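Formate-dependent phosphoribosylglycinamide formyltransferase (PDB 6KHR) belongs to the ATP-grasp family and assembles as a pair of identical chains, each containing a large antiparallel beta sheet flanked by helices. Local coordinates at residues Thr227-Cys232 with Leu323-Leu328; Lys274-Arg279 with Val292-Asn297; Ala278-Ala283 with Val301-Val306. One frame throughout, in Å; residues are numbered along the deposited sequence.

Interaction 1 of 3, residues Thr227-Cys232 with Leu323-Leu328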
loop_
_atom_site.group_PDB
_atom_site.type_symbol
_atom_site.label_atom_id
_atom_site.label_comp_id
_atom_site.label_asym_id
_atom_site.label_seq_id
_atom_site.Cartn_x
_atom_site.Cartn_y
_atom_site.Cartn_z
ATOM N N THR A 227 -11.716 15.369 7.853
ATOM C CA THR A 227 -10.418 15.653 7.263
ATOM C C THR A 227 -10.556 15.795 5.745
ATOM O O THR A 227 -11.012 14.871 5.066
ATOM C CB THR A 227 -9.409 14.568 7.617
ATOM O OG1 THR A 227 -9.310 14.457 9.044
ATOM C CG2 THR A 227 -8.036 14.917 7.030
ATOM N N MET A 228 -10.177 16.970 5.232
ATOM C CA MET A 228 -10.080 17.234 3.795
ATOM C C MET A 228 -8.628 17.061 3.388
ATOM O O MET A 228 -7.767 17.841 3.812
ATOM C CB MET A 228 -10.552 18.640 3.450
ATOM C CG MET A 228 -11.965 18.953 3.848
ATOM S SD MET A 228 -13.125 18.179 2.712
ATOM C CE MET A 228 -12.418 18.805 1.171
ATOM N N ILE A 229 -8.350 16.021 2.608
ATOM C CA ILE A 229 -7.014 15.789 2.092
ATOM C C ILE A 229 -6.910 16.525 0.781
ATOM O O ILE A 229 -7.661 16.222 -0.153
ATOM C CB ILE A 229 -6.721 14.301 1.873
ATOM C CG1 ILE A 229 -6.789 13.517 3.182
ATOM C CG2 ILE A 229 -5.326 14.167 1.239
ATOM C CD1 ILE A 229 -5.670 13.811 4.102
ATOM N N VAL A 230 -5.972 17.475 0.710
ATOM C CA VAL A 230 -5.719 18.250 -0.493
ATOM C C VAL A 230 -4.341 17.875 -1.020
ATOM O O VAL A 230 -3.370 17.771 -0.257
ATOM C CB VAL A 230 -5.815 19.758 -0.220
ATOM C CG1 VAL A 230 -5.606 20.492 -1.493
ATOM C CG2 VAL A 230 -7.156 20.106 0.391
ATOM N N VAL A 231 -4.269 17.655 -2.328
ATOM C CA VAL A 231 -3.065 17.205 -3.005
ATOM C C VAL A 231 -2.688 18.265 -4.013
ATOM O O VAL A 231 -3.511 18.640 -4.856
ATOM C CB VAL A 231 -3.285 15.864 -3.730
ATOM C CG1 VAL A 231 -1.994 15.427 -4.458
ATOM C CG2 VAL A 231 -3.824 14.794 -2.776
ATOM N N CYS A 232 -1.442 18.723 -3.948
ATOM C CA CYS A 232 -0.901 19.682 -4.900
ATOM C C CYS A 232 0.307 19.046 -5.567
ATOM O O CYS A 232 1.310 18.750 -4.906
ATOM C CB CYS A 232 -0.527 20.978 -4.198
ATOM S SG CYS A 232 -1.923 21.640 -3.324
ATOM N N LEU A 323 -5.375 5.493 -4.964
ATOM C CA LEU A 323 -4.049 5.905 -4.492
ATOM C C LEU A 323 -4.152 6.330 -3.028
ATOM O O LEU A 323 -4.915 7.242 -2.689
ATOM C CB LEU A 323 -3.497 7.048 -5.344
ATOM C CG LEU A 323 -3.446 6.761 -6.852
ATOM C CD1 LEU A 323 -2.830 7.903 -7.644
ATOM C CD2 LEU A 323 -2.662 5.503 -7.104
ATOM N N SER A 324 -3.398 5.662 -2.163
ATOM C CA SER A 324 -3.450 6.004 -0.753
ATOM C C SER A 324 -2.766 7.346 -0.511
ATOM O O SER A 324 -2.017 7.856 -1.353
ATOM C CB SER A 324 -2.780 4.922 0.094
ATOM O OG SER A 324 -1.389 4.868 -0.168
ATOM N N VAL A 325 -3.029 7.911 0.672
ATOM C CA VAL A 325 -2.448 9.208 1.005
ATOM C C VAL A 325 -0.936 9.160 0.859
ATOM O O VAL A 325 -0.310 10.173 0.537
ATOM C CB VAL A 325 -2.876 9.642 2.423
ATOM C CG1 VAL A 325 -2.351 8.656 3.474
ATOM C CG2 VAL A 325 -2.430 11.077 2.712
ATOM N N PHE A 326 -0.339 7.975 1.052
ATOM C CA PHE A 326 1.097 7.775 0.888
ATOM C C PHE A 326 1.510 7.692 -0.579
ATOM O O PHE A 326 2.565 8.213 -0.959
ATOM C CB PHE A 326 1.524 6.507 1.611
ATOM C CG PHE A 326 1.068 6.446 3.013
ATOM C CD1 PHE A 326 1.382 7.466 3.893
ATOM C CD2 PHE A 326 0.322 5.372 3.463
ATOM C CE1 PHE A 326 0.959 7.418 5.199
ATOM C CE2 PHE A 326 -0.107 5.311 4.780
ATOM C CZ PHE A 326 0.208 6.334 5.644
ATOM N N GLU A 327 0.719 7.016 -1.412
ATOM C CA GLU A 327 1.019 7.044 -2.838
ATOM C C GLU A 327 0.815 8.449 -3.392
ATOM O O GLU A 327 1.601 8.915 -4.221
ATOM C CB GLU A 327 0.166 6.002 -3.574
ATOM C CG GLU A 327 0.403 4.565 -3.040
ATOM C CD GLU A 327 -0.551 3.478 -3.587
ATOM O OE1 GLU A 327 -1.796 3.670 -3.607
ATOM O OE2 GLU A 327 -0.039 2.398 -3.969
ATOM N N LEU A 328 -0.191 9.174 -2.898
ATOM C CA LEU A 328 -0.347 10.553 -3.355
ATOM C C LEU A 328 0.850 11.416 -2.945
ATOM O O LEU A 328 1.365 12.202 -3.755
ATOM C CB LEU A 328 -1.654 11.145 -2.832
ATOM C CG LEU A 328 -2.973 10.508 -3.279
ATOM C CD1 LEU A 328 -4.117 11.055 -2.421
ATOM C CD2 LEU A 328 -3.251 10.742 -4.776
#
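In the ATP-grasp fold, a large antiparallel sheet is packed by helices, and here I229 and V231 of strand 224-235 meet V325 and L328 of helix 325-334. The two strand residues lie on the same face, an alternation apart, and both point toward the helix. V231 makes the tighter approach: its CG2 lies 3.8 Å from L328 CD1, and the two side chains cross at about a right angle and meet through one methyl of each. L328 CG stands anti to its carbonyl carbon (chi1 -63°), which directs the forked end at the strand. Further along, I229 CD1 comes within 4.5 Å of V325 CG2, a looser contact between the end of the isoleucine chain and one methyl of V325. The helix start is fixed by a capping box. E327 N donates to S324 OG over 3.3 Å, and S324 N returns a bond of 2.9 Å to E327 OE1 through the anti lone pair of that oxygen. The other oxygen, OE2, forms a salt bridge to R319 of the second subunit, so one carboxylate serves both the cap and the subunit interface. Across the contact itself no hydrogen bond forms and all four touching residues are buried. Fit between methyl groups therefore joins helix to sheet, while polar bonds lie to the side, in the cap and in the strand's pairing with its neighbours.

Interaction 2 of 3, residues Lys274-Arg279 with Val292-Asn297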
loop_
_atom_site.group_PDB
_atom_site.type_symbol
_atom_site.label_atom_id
_atom_site.label_comp_id
_atom_site.label_asym_id
_atom_site.label_seq_id
_atom_site.Cartn_x
_atom_site.Cartn_y
_atom_site.Cartn_z
ATOM N N LYS A 274 -14.592 22.585 0.438
ATOM C CA LYS A 274 -13.624 22.742 -0.640
ATOM C C LYS A 274 -13.035 24.145 -0.628
ATOM O O LYS A 274 -11.814 24.333 -0.730
ATOM C CB LYS A 274 -14.288 22.459 -1.985
ATOM C CG LYS A 274 -14.347 20.980 -2.398
ATOM C CD LYS A 274 -14.540 20.887 -3.916
ATOM C CE LYS A 274 -15.026 19.529 -4.389
ATOM N NZ LYS A 274 -15.454 19.583 -5.829
ATOM N N SER A 275 -13.904 25.144 -0.483
ATOM C CA SER A 275 -13.466 26.530 -0.518
ATOM C C SER A 275 -12.421 26.802 0.565
ATOM O O SER A 275 -11.317 27.287 0.276
ATOM C CB SER A 275 -14.681 27.435 -0.361
ATOM O OG SER A 275 -14.399 28.732 -0.793
ATOM N N ILE A 276 -12.747 26.448 1.814
ATOM C CA ILE A 276 -11.837 26.622 2.952
ATOM C C ILE A 276 -10.548 25.828 2.753
ATOM O O ILE A 276 -9.439 26.367 2.890
ATOM C CB ILE A 276 -12.529 26.197 4.261
ATOM C CG1 ILE A 276 -13.673 27.133 4.604
ATOM C CG2 ILE A 276 -11.517 26.054 5.391
ATOM C CD1 ILE A 276 -14.574 26.591 5.698
ATOM N N ALA A 277 -10.680 24.523 2.482
ATOM C CA ALA A 277 -9.513 23.683 2.216
ATOM C C ALA A 277 -8.620 24.299 1.139
ATOM O O ALA A 277 -7.407 24.451 1.335
ATOM C CB ALA A 277 -9.953 22.274 1.812
ATOM N N ALA A 278 -9.215 24.716 0.014
ATOM C CA ALA A 278 -8.422 25.247 -1.094
ATOM C C ALA A 278 -7.708 26.534 -0.715
ATOM O O ALA A 278 -6.596 26.796 -1.186
ATOM C CB ALA A 278 -9.303 25.489 -2.310
ATOM N N ARG A 279 -8.333 27.361 0.128
ATOM C CA ARG A 279 -7.737 28.672 0.367
ATOM C C ARG A 279 -6.578 28.594 1.361
ATOM O O ARG A 279 -5.526 29.187 1.126
ATOM C CB ARG A 279 -8.813 29.671 0.801
ATOM C CG ARG A 279 -9.847 29.900 -0.297
ATOM C CD ARG A 279 -10.891 30.960 0.025
ATOM N NE ARG A 279 -10.450 32.255 -0.465
ATOM C CZ ARG A 279 -9.757 33.113 0.269
ATOM N NH1 ARG A 279 -9.453 32.802 1.521
ATOM N NH2 ARG A 279 -9.367 34.278 -0.237
ATOM N N VAL A 292 -6.609 19.030 5.953
ATOM C CA VAL A 292 -7.266 20.234 6.443
ATOM C C VAL A 292 -8.376 19.792 7.367
ATOM O O VAL A 292 -9.283 19.057 6.951
ATOM C CB VAL A 292 -7.809 21.108 5.308
ATOM C CG1 VAL A 292 -8.716 22.171 5.868
ATOM C CG2 VAL A 292 -6.685 21.733 4.567
ATOM N N GLU A 293 -8.311 20.242 8.613
ATOM C CA GLU A 293 -9.253 19.812 9.625
ATOM C C GLU A 293 -10.427 20.775 9.704
ATOM O O GLU A 293 -10.236 21.995 9.800
ATOM C CB GLU A 293 -8.553 19.678 10.975
ATOM C CG GLU A 293 -7.626 18.470 11.034
ATOM C CD GLU A 293 -8.336 17.149 10.693
ATOM O OE1 GLU A 293 -7.652 16.191 10.268
ATOM O OE2 GLU A 293 -9.573 17.056 10.854
ATOM N N LEU A 294 -11.640 20.220 9.651
ATOM C CA LEU A 294 -12.868 21.002 9.700
ATOM C C LEU A 294 -13.859 20.413 10.706
ATOM O O LEU A 294 -13.820 19.231 11.051
ATOM C CB LEU A 294 -13.537 21.098 8.320
ATOM C CG LEU A 294 -12.663 21.440 7.126
ATOM C CD1 LEU A 294 -13.484 21.315 5.866
ATOM C CD2 LEU A 294 -12.154 22.837 7.287
ATOM N N MET A 295 -14.741 21.288 11.173
ATOM C CA MET A 295 -15.863 20.973 12.046
ATOM C C MET A 295 -17.143 21.332 11.313
ATOM O O MET A 295 -17.240 22.401 10.716
ATOM C CB MET A 295 -15.773 21.753 13.365
ATOM C CG MET A 295 -14.511 21.463 14.155
ATOM S SD MET A 295 -14.319 22.504 15.619
ATOM C CE MET A 295 -13.412 23.900 14.961
ATOM N N ILE A 296 -18.126 20.447 11.354
ATOM C CA ILE A 296 -19.313 20.567 10.517
ATOM C C ILE A 296 -20.547 20.399 11.379
ATOM O O ILE A 296 -20.614 19.500 12.224
ATOM C CB ILE A 296 -19.312 19.542 9.362
ATOM C CG1 ILE A 296 -17.981 19.642 8.606
ATOM C CG2 ILE A 296 -20.521 19.756 8.413
ATOM C CD1 ILE A 296 -18.061 19.297 7.168
ATOM N N ASN A 297 -21.511 21.265 11.164
ATOM C CA ASN A 297 -22.800 21.210 11.813
ATOM C C ASN A 297 -23.806 21.583 10.729
ATOM O O ASN A 297 -24.112 22.747 10.524
ATOM C CB ASN A 297 -22.866 22.146 13.010
ATOM C CG ASN A 297 -24.110 21.917 13.854
ATOM O OD1 ASN A 297 -24.845 20.941 13.661
ATOM N ND2 ASN A 297 -24.352 22.816 14.799
#
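I276 and A277 of helix 267-284 pack against L294 and V292 of strand 288-297, a purely apolar helix-on-sheet contact between two elements that follow one another in the chain. Within the ATP-grasp fold the helix lies across one face of the large antiparallel sheet, and strand 288-297 is bordered there by strands 224-235 and 300-307. Alternation along the strand puts V292 and L294 on the helix side, both pointing toward it, while E293 between them faces the other way and bonds through its carboxylate to T227 and H249.

At one end of the contact, I276 CG2 meets L294 CD2 at 3.8 Å. The two side chains slide past each other in opposite directions, and the short branch of the isoleucine meets one terminal methyl of the leucine. In I276 this branch lies anti to the backbone N, while CG1 sits beside that N (chi1 -67°) and CG2 is left to reach the strand. No hydrogen bond links the two segments.

At the other end the small side chain of A277 is consistent with the close backbones here, A277 CA and V292 CA being 5.9 Å apart. M228 and V230 of strand 224-235 also touch A277, so the alanine is set against two neighbouring strands. I276 also touches V301 and P145, and V292 extends to I280 and V281, one turn further along the helix. Both methyls of V292 come up to A277: CG1 lies 4.0 Å from A277 CA and 4.2 Å from A277 CB, while CG2 approaches the same CA at 4.2 Å.

Interaction 3 of 3, residues Ala278-Ala283 with Val301-Val306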
loop_
_atom_site.group_PDB
_atom_site.type_symbol
_atom_site.label_atom_id
_atom_site.label_comp_id
_atom_site.label_asym_id
_atom_site.label_seq_id
_atom_site.Cartn_x
_atom_site.Cartn_y
_atom_site.Cartn_z
ATOM N N ALA A 278 -9.215 24.716 0.014
ATOM C CA ALA A 278 -8.422 25.247 -1.094
ATOM C C ALA A 278 -7.708 26.534 -0.715
ATOM O O ALA A 278 -6.596 26.796 -1.186
ATOM C CB ALA A 278 -9.303 25.489 -2.310
ATOM N N ARG A 279 -8.333 27.361 0.128
ATOM C CA ARG A 279 -7.737 28.672 0.367
ATOM C C ARG A 279 -6.578 28.594 1.361
ATOM O O ARG A 279 -5.526 29.187 1.126
ATOM C CB ARG A 279 -8.813 29.671 0.801
ATOM C CG ARG A 279 -9.847 29.900 -0.297
ATOM C CD ARG A 279 -10.891 30.960 0.025
ATOM N NE ARG A 279 -10.450 32.255 -0.465
ATOM C CZ ARG A 279 -9.757 33.113 0.269
ATOM N NH1 ARG A 279 -9.453 32.802 1.521
ATOM N NH2 ARG A 279 -9.367 34.278 -0.237
ATOM N N ILE A 280 -6.712 27.843 2.453
ATOM C CA ILE A 280 -5.564 27.703 3.344
ATOM C C ILE A 280 -4.401 27.027 2.623
ATOM O O ILE A 280 -3.231 27.362 2.865
ATOM C CB ILE A 280 -5.934 26.948 4.639
ATOM C CG1 ILE A 280 -4.807 27.065 5.659
ATOM C CG2 ILE A 280 -6.170 25.490 4.380
ATOM C CD1 ILE A 280 -4.640 28.449 6.174
ATOM N N VAL A 281 -4.684 26.102 1.698
ATOM C CA VAL A 281 -3.590 25.370 1.076
ATOM C C VAL A 281 -2.849 26.262 0.094
ATOM O O VAL A 281 -1.612 26.230 0.027
ATOM C CB VAL A 281 -4.082 24.069 0.411
ATOM C CG1 VAL A 281 -3.040 23.550 -0.596
ATOM C CG2 VAL A 281 -4.339 22.998 1.477
ATOM N N LYS A 282 -3.578 27.091 -0.668
ATOM C CA LYS A 282 -2.900 27.988 -1.607
ATOM C C LYS A 282 -2.085 29.052 -0.879
ATOM O O LYS A 282 -1.050 29.476 -1.390
ATOM C CB LYS A 282 -3.893 28.647 -2.566
ATOM C CG LYS A 282 -4.233 27.813 -3.798
ATOM C CD LYS A 282 -5.078 28.610 -4.789
ATOM C CE LYS A 282 -5.256 27.866 -6.110
ATOM N NZ LYS A 282 -6.333 28.458 -6.957
ATOM N N ALA A 283 -2.503 29.457 0.323
ATOM C CA ALA A 283 -1.694 30.394 1.091
ATOM C C ALA A 283 -0.373 29.760 1.507
ATOM O O ALA A 283 0.664 30.431 1.522
ATOM C CB ALA A 283 -2.464 30.890 2.316
ATOM N N VAL A 301 -19.402 25.219 8.285
ATOM C CA VAL A 301 -18.100 24.581 8.268
ATOM C C VAL A 301 -17.109 25.516 8.936
ATOM O O VAL A 301 -17.100 26.722 8.658
ATOM C CB VAL A 301 -17.671 24.225 6.838
ATOM C CG1 VAL A 301 -16.308 23.529 6.847
ATOM C CG2 VAL A 301 -18.744 23.332 6.204
ATOM N N TYR A 302 -16.312 24.967 9.845
ATOM C CA TYR A 302 -15.311 25.718 10.574
ATOM C C TYR A 302 -13.935 25.151 10.283
ATOM O O TYR A 302 -13.737 23.934 10.248
ATOM C CB TYR A 302 -15.557 25.682 12.073
ATOM C CG TYR A 302 -16.899 26.212 12.494
ATOM C CD1 TYR A 302 -18.015 25.380 12.549
ATOM C CD2 TYR A 302 -17.058 27.530 12.857
ATOM C CE1 TYR A 302 -19.251 25.860 12.954
ATOM C CE2 TYR A 302 -18.283 28.022 13.261
ATOM C CZ TYR A 302 -19.378 27.183 13.312
ATOM O OH TYR A 302 -20.597 27.680 13.718
ATOM N N PHE A 303 -12.995 26.046 10.064
ATOM C CA PHE A 303 -11.597 25.670 10.026
ATOM C C PHE A 303 -11.113 25.346 11.433
ATOM O O PHE A 303 -11.313 26.136 12.355
ATOM C CB PHE A 303 -10.772 26.807 9.428
ATOM C CG PHE A 303 -9.319 26.540 9.453
ATOM C CD1 PHE A 303 -8.754 25.661 8.525
ATOM C CD2 PHE A 303 -8.512 27.118 10.426
ATOM C CE1 PHE A 303 -7.397 25.397 8.535
ATOM C CE2 PHE A 303 -7.162 26.857 10.455
ATOM C CZ PHE A 303 -6.594 25.998 9.498
ATOM N N ALA A 304 -10.465 24.201 11.599
ATOM C CA ALA A 304 -9.819 23.932 12.879
ATOM C C ALA A 304 -8.307 23.852 12.793
ATOM O O ALA A 304 -7.630 24.329 13.709
ATOM C CB ALA A 304 -10.344 22.636 13.496
ATOM N N ASP A 305 -7.756 23.257 11.733
ATOM C CA ASP A 305 -6.313 23.064 11.645
ATOM C C ASP A 305 -5.924 22.574 10.252
ATOM O O ASP A 305 -6.770 22.184 9.445
ATOM C CB ASP A 305 -5.827 22.077 12.702
ATOM C CG ASP A 305 -4.357 22.203 12.967
ATOM O OD1 ASP A 305 -3.757 23.186 12.474
ATOM O OD2 ASP A 305 -3.802 21.320 13.654
ATOM N N VAL A 306 -4.618 22.582 9.992
ATOM C CA VAL A 306 -4.034 21.955 8.814
ATOM C C VAL A 306 -2.674 21.377 9.186
ATOM O O VAL A 306 -1.891 22.010 9.904
ATOM C CB VAL A 306 -3.912 22.943 7.627
ATOM C CG1 VAL A 306 -3.143 24.191 8.023
ATOM C CG2 VAL A 306 -3.264 22.252 6.412
#
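I280 projects from helix 267-284 toward strand 300-307 and touches two of its residues with one atom. Its CG1 lies 4.1 Å from V306 CG1 and 4.2 Å from F303 CE1, a methylene that meets an aliphatic branch and an aromatic ring side by side. That methylene extends anti to the backbone N of I280 (chi1 -169°), which carries it outward from the helix while CG2 takes the crowded position between N and carbonyl carbon. The side chains of I280 and V306 cross obliquely, and I280 CG1 also comes to the F303 ring at a slant. The touching branch of V306 is CG1, which stands between the backbone N and the carbonyl carbon.

F303 and V306 both point toward the helix although they are three residues apart in sequence, a spacing that would put them on opposite faces of a regular strand. A classic beta bulge accounts for this. A304 and D305 together face the single residue E293 of the neighbouring strand, and A304 has the nearly helical psi of -39° expected at the first bulge position. The extra residue resets the alternation, so the helix-facing side regains an apolar residue at V306. Near the bulge the backbone passes over the aromatic ring of F303, with D305 N 3.7 Å above one face and over its centre.

D305 also turns its carboxylate back: V306 N makes a weak bond of 2.7 Å to D305 OD1, bent to 139° at the hydrogen. The other oxygen, OD2, makes a long, weak ion pair with R131. Helix 131-141 packs against this shell, where L137 touches I280, A138 touches F303, and L134 packs on both D305 and V306.

All three contacts are buried, apolar and without hydrogen bonds across their segments, yet they hold different faces and places of one sheet. Interactions 2 and 3 share helix 267-284 and follow its successive turns onto adjacent strands, with centres about 5 Å apart. Interaction 1 packs a different helix on the opposite face of strand 224-235, its centre about 15 Å from theirs; that strand's alternate residues, M228, V230 and C232, turn to helix 267-284 instead. Chemistry varies with position: interaction 1 is bordered by a capping box whose glutamate also reaches the second subunit, an alanine sits where the backbones come close in interaction 2, and interaction 3, at the sheet's outermost strand within the chain, depends on a bulge and an aromatic ring.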